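Local coordinates for protein endoglucanase (Bacillus akibai, PDB 1UWW) that hydrolyses internal beta-1,4-glucosidic linkages of cellulose and cereal beta-glucans, this chain being its family 28 carbohydrate-binding module, specific for non-crystalline cellulose, at residues F57-V62 with G103-N108; W30-A33 with K39-L42. One frame throughout, in Å; residues are numbered along the deposited sequence.

Overall arrangement
Contacts 1 and 2 lie in one carbohydrate-binding module, built as two packed antiparallel sheets. Their centres are about 17 Å apart and their nearest atoms about 5 Å, without touching. Along the chain they come in series: contact 2 (30-33 with 39-42) closes before contact 1 (57-62 with 103-108) opens. Both reach the five-stranded sheet, contact 2 through an outermost strand, 30-32, and contact 1 through strand 104-111. Trp55 of strand 50-58, in the six-stranded sheet, meets both Trp32 of contact 2 and Phe57 of contact 1. Contact 1 joins strand ends of the two sheets across the sandwich; contact 2 packs an edge strand against the loop leading to the other sheet.

Contact 1: F57-V62 with G103-N108; sequences FGYPEV and GAMNIN. With CA (calcium ion), chain F.
Tyr59 and Met105, a selenomethionine here, meet through the ends of their side chains, which cross at about a right angle. Met105 CG lies 3.8 Å from Tyr59 OH. The CE methyl is placed nearer still, at the edges of the Tyr59 and Phe57 rings, but its bond to SE is modelled too short, which makes its exact approach to Tyr59 OH and Phe57 CZ uncertain. Backbones stay far apart, 10.3 Å between the CA atoms of Tyr59 and Met105, and the gap is spanned by a Met105 chain that starts out extended, CG anti to the backbone N (chi1 177°), before bending at its end toward the aromatics. Phe57 presents its own edge to Tyr59, with its CE2 3.6 Å above the centre of the tyrosine face. No hydrogen bond joins the segments; the buried Tyr59 hydroxyl is satisfied by Phe170 O on strand 165-173, which fixes the end of the ring beside the selenomethionine. Beyond Tyr59 the chain leaves this tight cluster for an exposed loop. Glu61 there holds a calcium ion unevenly with both carboxylate oxygens, OE2 at 2.3 Å and OE1 at 2.8 Å from the metal, and water 1 is a further ligand. On strand 104-111, Met105 and Ile107 reach Phe93 of strand 88-97 in the facing sheet, whereas Asn106 OD1 hydrogen-bonds Thr127 OG1 of the second subunit. Met105 of strand 104-111 thus meets Phe57 of strand 50-58 between two antiparallel sheets, as in the core of a beta-sandwich.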
ATOM      1  N   PHE A  57      -1.306 -18.196 -12.232  1.00 19.14           N
ATOM      2  CA  PHE A  57      -1.754 -17.091 -13.068  1.00 18.93           C
ATOM      3  C   PHE A  57      -0.539 -16.308 -13.523  1.00 19.52           C
ATOM      4  O   PHE A  57       0.556 -16.494 -13.039  1.00 17.96           O
ATOM      5  CB  PHE A  57      -2.711 -16.154 -12.300  1.00 19.65           C
ATOM      6  CG  PHE A  57      -2.004 -15.248 -11.319  1.00 19.93           C
ATOM      7  CD1 PHE A  57      -1.473 -15.736 -10.119  1.00 20.94           C
ATOM      8  CD2 PHE A  57      -1.777 -13.911 -11.627  1.00 21.33           C
ATOM      9  CE1 PHE A  57      -0.795 -14.891  -9.264  1.00 22.16           C
ATOM     10  CE2 PHE A  57      -1.069 -13.115 -10.771  1.00 22.21           C
ATOM     11  CZ  PHE A  57      -0.593 -13.607  -9.605  1.00 20.63           C
ATOM     12  N   GLY A  58      -0.756 -15.406 -14.477  1.00 19.51           N
ATOM     13  CA  GLY A  58       0.212 -14.381 -14.784  1.00 19.80           C
ATOM     14  C   GLY A  58      -0.479 -13.070 -15.040  1.00 18.75           C
ATOM     15  O   GLY A  58      -1.537 -13.062 -15.651  1.00 20.46           O
ATOM     16  N   TYR A  59       0.145 -11.980 -14.636  1.00 18.98           N
ATOM     17  CA  TYR A  59      -0.373 -10.662 -14.957  1.00 19.37           C
ATOM     18  C   TYR A  59      -0.228 -10.338 -16.449  1.00 20.92           C
ATOM     19  O   TYR A  59       0.721 -10.785 -17.086  1.00 20.75           O
ATOM     20  CB  TYR A  59       0.351  -9.590 -14.150  1.00 19.48           C
ATOM     21  CG  TYR A  59       0.163  -9.652 -12.628  1.00 18.74           C
ATOM     22  CD1 TYR A  59      -1.083  -9.447 -12.039  1.00 18.71           C
ATOM     23  CD2 TYR A  59       1.224  -9.886 -11.794  1.00 19.78           C
ATOM     24  CE1 TYR A  59      -1.226  -9.469 -10.638  1.00 18.58           C
ATOM     25  CE2 TYR A  59       1.078  -9.900 -10.415  1.00 18.77           C
ATOM     26  CZ  TYR A  59      -0.136  -9.688  -9.856  1.00 18.74           C
ATOM     27  OH  TYR A  59      -0.259  -9.726  -8.478  1.00 19.36           O
ATOM     28  N   PRO A  60      -1.135  -9.516 -16.980  1.00 21.14           N
ATOM     29  CA  PRO A  60      -1.042  -9.096 -18.384  1.00 21.80           C
ATOM     30  C   PRO A  60       0.049  -8.073 -18.570  1.00 22.93           C
ATOM     31  O   PRO A  60       0.431  -7.373 -17.632  1.00 22.29           O
ATOM     32  CB  PRO A  60      -2.427  -8.499 -18.646  1.00 22.17           C
ATOM     33  CG  PRO A  60      -2.801  -7.928 -17.333  1.00 22.13           C
ATOM     34  CD  PRO A  60      -2.356  -8.976 -16.339  1.00 22.18           C
ATOM     35  N   GLU A  61       0.586  -7.989 -19.791  1.00 24.56           N
ATOM     36  CA  GLU A  61       1.559  -6.956 -20.129  1.00 26.22           C
ATOM     37  C   GLU A  61       0.921  -5.582 -20.243  1.00 26.87           C
ATOM     38  O   GLU A  61       1.518  -4.582 -19.833  1.00 27.72           O
ATOM     39  CB  GLU A  61       2.263  -7.311 -21.433  1.00 27.36           C
ATOM     40  CG  GLU A  61       3.192  -8.483 -21.222  1.00 29.53           C
ATOM     41  CD  GLU A  61       4.124  -8.736 -22.378  1.00 32.83           C
ATOM     42  OE1 GLU A  61       4.476  -7.779 -23.111  1.00 35.25           O
ATOM     43  OE2 GLU A  61       4.505  -9.913 -22.542  1.00 31.52           O
ATOM     44  N   VAL A  62      -0.291  -5.536 -20.772  1.00 27.27           N
ATOM     45  CA  VAL A  62      -1.052  -4.283 -20.809  1.00 27.93           C
ATOM     46  C   VAL A  62      -1.678  -4.077 -19.428  1.00 26.97           C
ATOM     47  O   VAL A  62      -2.480  -4.881 -18.987  1.00 26.44           O
ATOM     48  CB  VAL A  62      -2.117  -4.285 -21.920  1.00 28.72           C
ATOM     49  CG1 VAL A  62      -2.989  -3.032 -21.837  1.00 29.86           C
ATOM     50  CG2 VAL A  62      -1.451  -4.377 -23.310  1.00 30.41           C
ATOM     51  N   GLY A 103       9.548  -5.627 -11.594  1.00 19.41           N
ATOM     52  CA  GLY A 103       8.423  -5.153 -10.844  1.00 18.88           C
ATOM     53  C   GLY A 103       8.298  -5.752  -9.455  1.00 17.57           C
ATOM     54  O   GLY A 103       9.248  -6.227  -8.844  1.00 18.42           O
ATOM     55  N   ALA A 104       7.069  -5.687  -8.972  1.00 17.37           N
ATOM     56  CA  ALA A 104       6.752  -6.031  -7.599  1.00 17.74           C
ATOM     57  C   ALA A 104       5.298  -6.432  -7.507  1.00 17.94           C
ATOM     58  O   ALA A 104       4.542  -6.308  -8.479  1.00 17.87           O
ATOM     59  CB  ALA A 104       7.088  -4.850  -6.656  1.00 18.36           C
HETATM   60  N   MSE A 105       4.917  -6.907  -6.331  1.00 17.98           N
HETATM   61  CA  MSE A 105       3.546  -7.289  -6.012  1.00 18.49           C
HETATM   62  C   MSE A 105       3.212  -6.648  -4.662  1.00 17.51           C
HETATM   63  O   MSE A 105       4.002  -6.813  -3.729  1.00 18.58           O
HETATM   64  CB  MSE A 105       3.457  -8.798  -5.882  1.00 19.88           C
HETATM   65  CG  MSE A 105       2.087  -9.335  -5.478  1.00 17.45           C
HETATM   66 SE   MSE A 105       2.057 -11.265  -5.204  1.00 25.48          SE
HETATM   67  CE  MSE A 105       1.899 -11.568  -6.789  1.00 24.69           C
ATOM     68  N   ASN A 106       2.065  -5.973  -4.562  1.00 17.93           N
ATOM     69  CA  ASN A 106       1.582  -5.340  -3.343  1.00 18.01           C
ATOM     70  C   ASN A 106       0.450  -6.165  -2.778  1.00 18.62           C
ATOM     71  O   ASN A 106      -0.589  -6.333  -3.451  1.00 20.31           O
ATOM     72  CB  ASN A 106       1.071  -3.921  -3.613  1.00 18.50           C
ATOM     73  CG  ASN A 106       2.177  -2.881  -3.745  1.00 19.39           C
ATOM     74  OD1 ASN A 106       1.916  -1.742  -4.217  1.00 23.61           O
ATOM     75  ND2 ASN A 106       3.360  -3.217  -3.322  1.00 19.74           N
ATOM     76  N   ILE A 107       0.606  -6.624  -1.544  1.00 17.22           N
ATOM     77  CA  ILE A 107      -0.419  -7.391  -0.845  1.00 17.08           C
ATOM     78  C   ILE A 107      -1.145  -6.469   0.143  1.00 16.36           C
ATOM     79  O   ILE A 107      -0.497  -5.839   1.003  1.00 16.94           O
ATOM     80  CB  ILE A 107       0.213  -8.600  -0.115  1.00 17.57           C
ATOM     81  CG1 ILE A 107       0.915  -9.495  -1.143  1.00 18.89           C
ATOM     82  CG2 ILE A 107      -0.856  -9.354   0.640  1.00 18.67           C
ATOM     83  CD1 ILE A 107       1.600 -10.672  -0.533  1.00 19.70           C
ATOM     84  N   ASN A 108      -2.468  -6.363   0.021  1.00 16.40           N
ATOM     85  CA  ASN A 108      -3.290  -5.579   0.923  1.00 17.19           C
ATOM     86  C   ASN A 108      -4.343  -6.418   1.585  1.00 17.71           C
ATOM     87  O   ASN A 108      -4.762  -7.451   1.093  1.00 16.89           O
ATOM     88  CB  ASN A 108      -3.958  -4.422   0.169  1.00 18.57           C
ATOM     89  CG  ASN A 108      -2.980  -3.287  -0.167  1.00 21.55           C
ATOM     90  OD1 ASN A 108      -2.602  -3.139  -1.310  1.00 26.01           O
ATOM     91  ND2 ASN A 108      -2.497  -2.564   0.871  1.00 22.42           N
TER
HETATM   92 CA    CA F1195       6.037  -9.760 -24.290  1.00 25.73          CA
HETATM   93  O   HOH W   1       6.522 -11.094 -22.101  1.00 38.76           O

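Contact 2: W30-A33 with K39-L42; sequences WDWA and KTAL
Trp32 lies between Lys39 and Leu42, which take opposite faces of its indole. Leu42 CD1 rests over one face, 3.6 Å from the centroid of the five-membered ring and 12° off its normal, a CH-pi contact; the other branch, CD2, runs on to CZ2 of the six-membered ring. From the far side Lys39 brings its backbone, with CA 3.7 Å from the same centroid in a second CH-pi contact. The edge is used as well: Trp32 NE1 donates to Thr40 O at 2.9 Å, the acceptor lying almost in the ring plane and the N-H pointing at it with an angle of 158°. Gripped at both faces and at its N-H, the indole has little freedom to rotate. Its CG stands anti to the carbonyl carbon of Trp32 (chi1 -68°), which sends the ring out toward the 39-42 loop. The backbone here leaves strand 30-32, an edge strand of the five-stranded sheet of the beta-sandwich, and loops across to strand 43-47 at the border of the six-stranded one, so Trp32 packs against the very connection that follows its own strand. Lys39 extends its chain past Ala33, CE 3.6 Å from Ala33 O, and its NZ hydrogen-bonds Gly34 O. Farther out, Trp55 of strand 50-58 meets the indole edge-to-face, while Thr40 OG1 hydrogen-bonds Glu56 O and Leu42 N is paired with His10 ND1, two bonds that hold the loop carrying the acceptor. One residue back along the strand, Asp31 OD1 accepts from Trp32 N at 2.8 Å and forms a salt bridge to Arg27, as OD2 does to Lys13.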
ATOM      1  N   TRP A  30     -12.036 -20.492   2.174  1.00 18.75           N
ATOM      2  CA  TRP A  30     -11.440 -19.490   1.275  1.00 18.66           C
ATOM      3  C   TRP A  30     -11.966 -19.640  -0.144  1.00 19.50           C
ATOM      4  O   TRP A  30     -12.088 -20.756  -0.660  1.00 20.97           O
ATOM      5  CB  TRP A  30      -9.915 -19.619   1.299  1.00 17.78           C
ATOM      6  CG  TRP A  30      -9.329 -19.143   2.583  1.00 17.37           C
ATOM      7  CD1 TRP A  30      -9.143 -19.851   3.736  1.00 17.99           C
ATOM      8  CD2 TRP A  30      -8.897 -17.811   2.855  1.00 16.72           C
ATOM      9  NE1 TRP A  30      -8.604 -19.037   4.698  1.00 18.23           N
ATOM     10  CE2 TRP A  30      -8.469 -17.772   4.194  1.00 17.94           C
ATOM     11  CE3 TRP A  30      -8.875 -16.626   2.111  1.00 18.78           C
ATOM     12  CZ2 TRP A  30      -7.990 -16.607   4.792  1.00 18.55           C
ATOM     13  CZ3 TRP A  30      -8.402 -15.474   2.698  1.00 19.20           C
ATOM     14  CH2 TRP A  30      -7.959 -15.472   4.035  1.00 20.42           C
ATOM     15  N   ASP A  31     -12.206 -18.520  -0.798  1.00 19.76           N
ATOM     16  CA  ASP A  31     -12.741 -18.494  -2.147  1.00 20.08           C
ATOM     17  C   ASP A  31     -12.293 -17.210  -2.824  1.00 19.83           C
ATOM     18  O   ASP A  31     -11.634 -16.362  -2.208  1.00 19.73           O
ATOM     19  CB  ASP A  31     -14.263 -18.532  -2.078  1.00 20.89           C
ATOM     20  CG  ASP A  31     -14.908 -19.173  -3.274  1.00 24.23           C
ATOM     21  OD1 ASP A  31     -14.248 -19.396  -4.308  1.00 26.05           O
ATOM     22  OD2 ASP A  31     -16.121 -19.529  -3.235  1.00 32.39           O
ATOM     23  N   TRP A  32     -12.630 -17.060  -4.090  1.00 19.47           N
ATOM     24  CA  TRP A  32     -12.401 -15.806  -4.799  1.00 18.91           C
ATOM     25  C   TRP A  32     -13.442 -14.764  -4.407  1.00 19.84           C
ATOM     26  O   TRP A  32     -14.647 -15.064  -4.365  1.00 21.60           O
ATOM     27  CB  TRP A  32     -12.446 -16.004  -6.308  1.00 19.22           C
ATOM     28  CG  TRP A  32     -11.335 -16.805  -6.857  1.00 18.45           C
ATOM     29  CD1 TRP A  32     -11.434 -17.958  -7.588  1.00 20.22           C
ATOM     30  CD2 TRP A  32      -9.915 -16.540  -6.746  1.00 18.19           C
ATOM     31  NE1 TRP A  32     -10.189 -18.420  -7.935  1.00 19.39           N
ATOM     32  CE2 TRP A  32      -9.234 -17.566  -7.431  1.00 18.57           C
ATOM     33  CE3 TRP A  32      -9.157 -15.513  -6.162  1.00 18.77           C
ATOM     34  CZ2 TRP A  32      -7.853 -17.592  -7.556  1.00 18.58           C
ATOM     35  CZ3 TRP A  32      -7.785 -15.566  -6.272  1.00 17.93           C
ATOM     36  CH2 TRP A  32      -7.149 -16.593  -6.973  1.00 19.07           C
ATOM     37  N   ALA A  33     -13.017 -13.529  -4.162  1.00 19.56           N
ATOM     38  CA  ALA A  33     -13.944 -12.406  -4.083  1.00 21.08           C
ATOM     39  C   ALA A  33     -14.593 -12.214  -5.454  1.00 22.32           C
ATOM     40  O   ALA A  33     -13.969 -12.511  -6.479  1.00 21.97           O
ATOM     41  CB  ALA A  33     -13.225 -11.142  -3.644  1.00 20.29           C
ATOM     42  N   LYS A  39      -9.746 -15.879 -11.445  1.00 23.78           N
ATOM     43  CA  LYS A  39     -10.712 -16.818 -10.916  1.00 24.78           C
ATOM     44  C   LYS A  39     -10.383 -18.258 -11.319  1.00 25.03           C
ATOM     45  O   LYS A  39     -11.274 -19.112 -11.356  1.00 26.89           O
ATOM     46  CB  LYS A  39     -12.130 -16.373 -11.292  1.00 25.33           C
ATOM     47  CG  LYS A  39     -12.533 -15.076 -10.559  1.00 27.85           C
ATOM     48  CD  LYS A  39     -14.010 -14.871 -10.483  1.00 31.38           C
ATOM     49  CE  LYS A  39     -14.363 -13.498  -9.925  1.00 32.29           C
ATOM     50  NZ  LYS A  39     -15.733 -13.052 -10.331  1.00 35.26           N
ATOM     51  N   THR A  40      -9.080 -18.499 -11.507  1.00 25.10           N
ATOM     52  CA  THR A  40      -8.502 -19.808 -11.847  1.00 25.20           C
ATOM     53  C   THR A  40      -8.703 -20.841 -10.712  1.00 23.38           C
ATOM     54  O   THR A  40      -9.010 -20.490  -9.581  1.00 22.52           O
ATOM     55  CB  THR A  40      -6.937 -19.671 -12.204  1.00 23.55           C
ATOM     56  OG1 THR A  40      -6.182 -19.146 -11.092  1.00 28.57           O
ATOM     57  CG2 THR A  40      -6.651 -18.690 -13.335  1.00 26.96           C
ATOM     58  N   ALA A  41      -8.506 -22.120 -11.000  1.00 22.70           N
ATOM     59  CA  ALA A  41      -8.681 -23.177 -10.010  1.00 21.80           C
ATOM     60  C   ALA A  41      -7.856 -22.929  -8.725  1.00 20.14           C
ATOM     61  O   ALA A  41      -6.634 -22.731  -8.775  1.00 20.02           O
ATOM     62  CB  ALA A  41      -8.280 -24.515 -10.610  1.00 22.30           C
ATOM     63  N   LEU A  42      -8.560 -22.969  -7.603  1.00 19.67           N
ATOM     64  CA  LEU A  42      -7.971 -22.905  -6.266  1.00 20.07           C
ATOM     65  C   LEU A  42      -7.916 -24.329  -5.745  1.00 20.49           C
ATOM     66  O   LEU A  42      -8.960 -24.962  -5.536  1.00 20.88           O
ATOM     67  CB  LEU A  42      -8.837 -22.081  -5.325  1.00 20.95           C
ATOM     68  CG  LEU A  42      -8.760 -20.574  -5.400  1.00 21.81           C
ATOM     69  CD1 LEU A  42      -9.943 -19.919  -4.694  1.00 21.92           C
ATOM     70  CD2 LEU A  42      -7.461 -20.090  -4.789  1.00 21.66           C
TER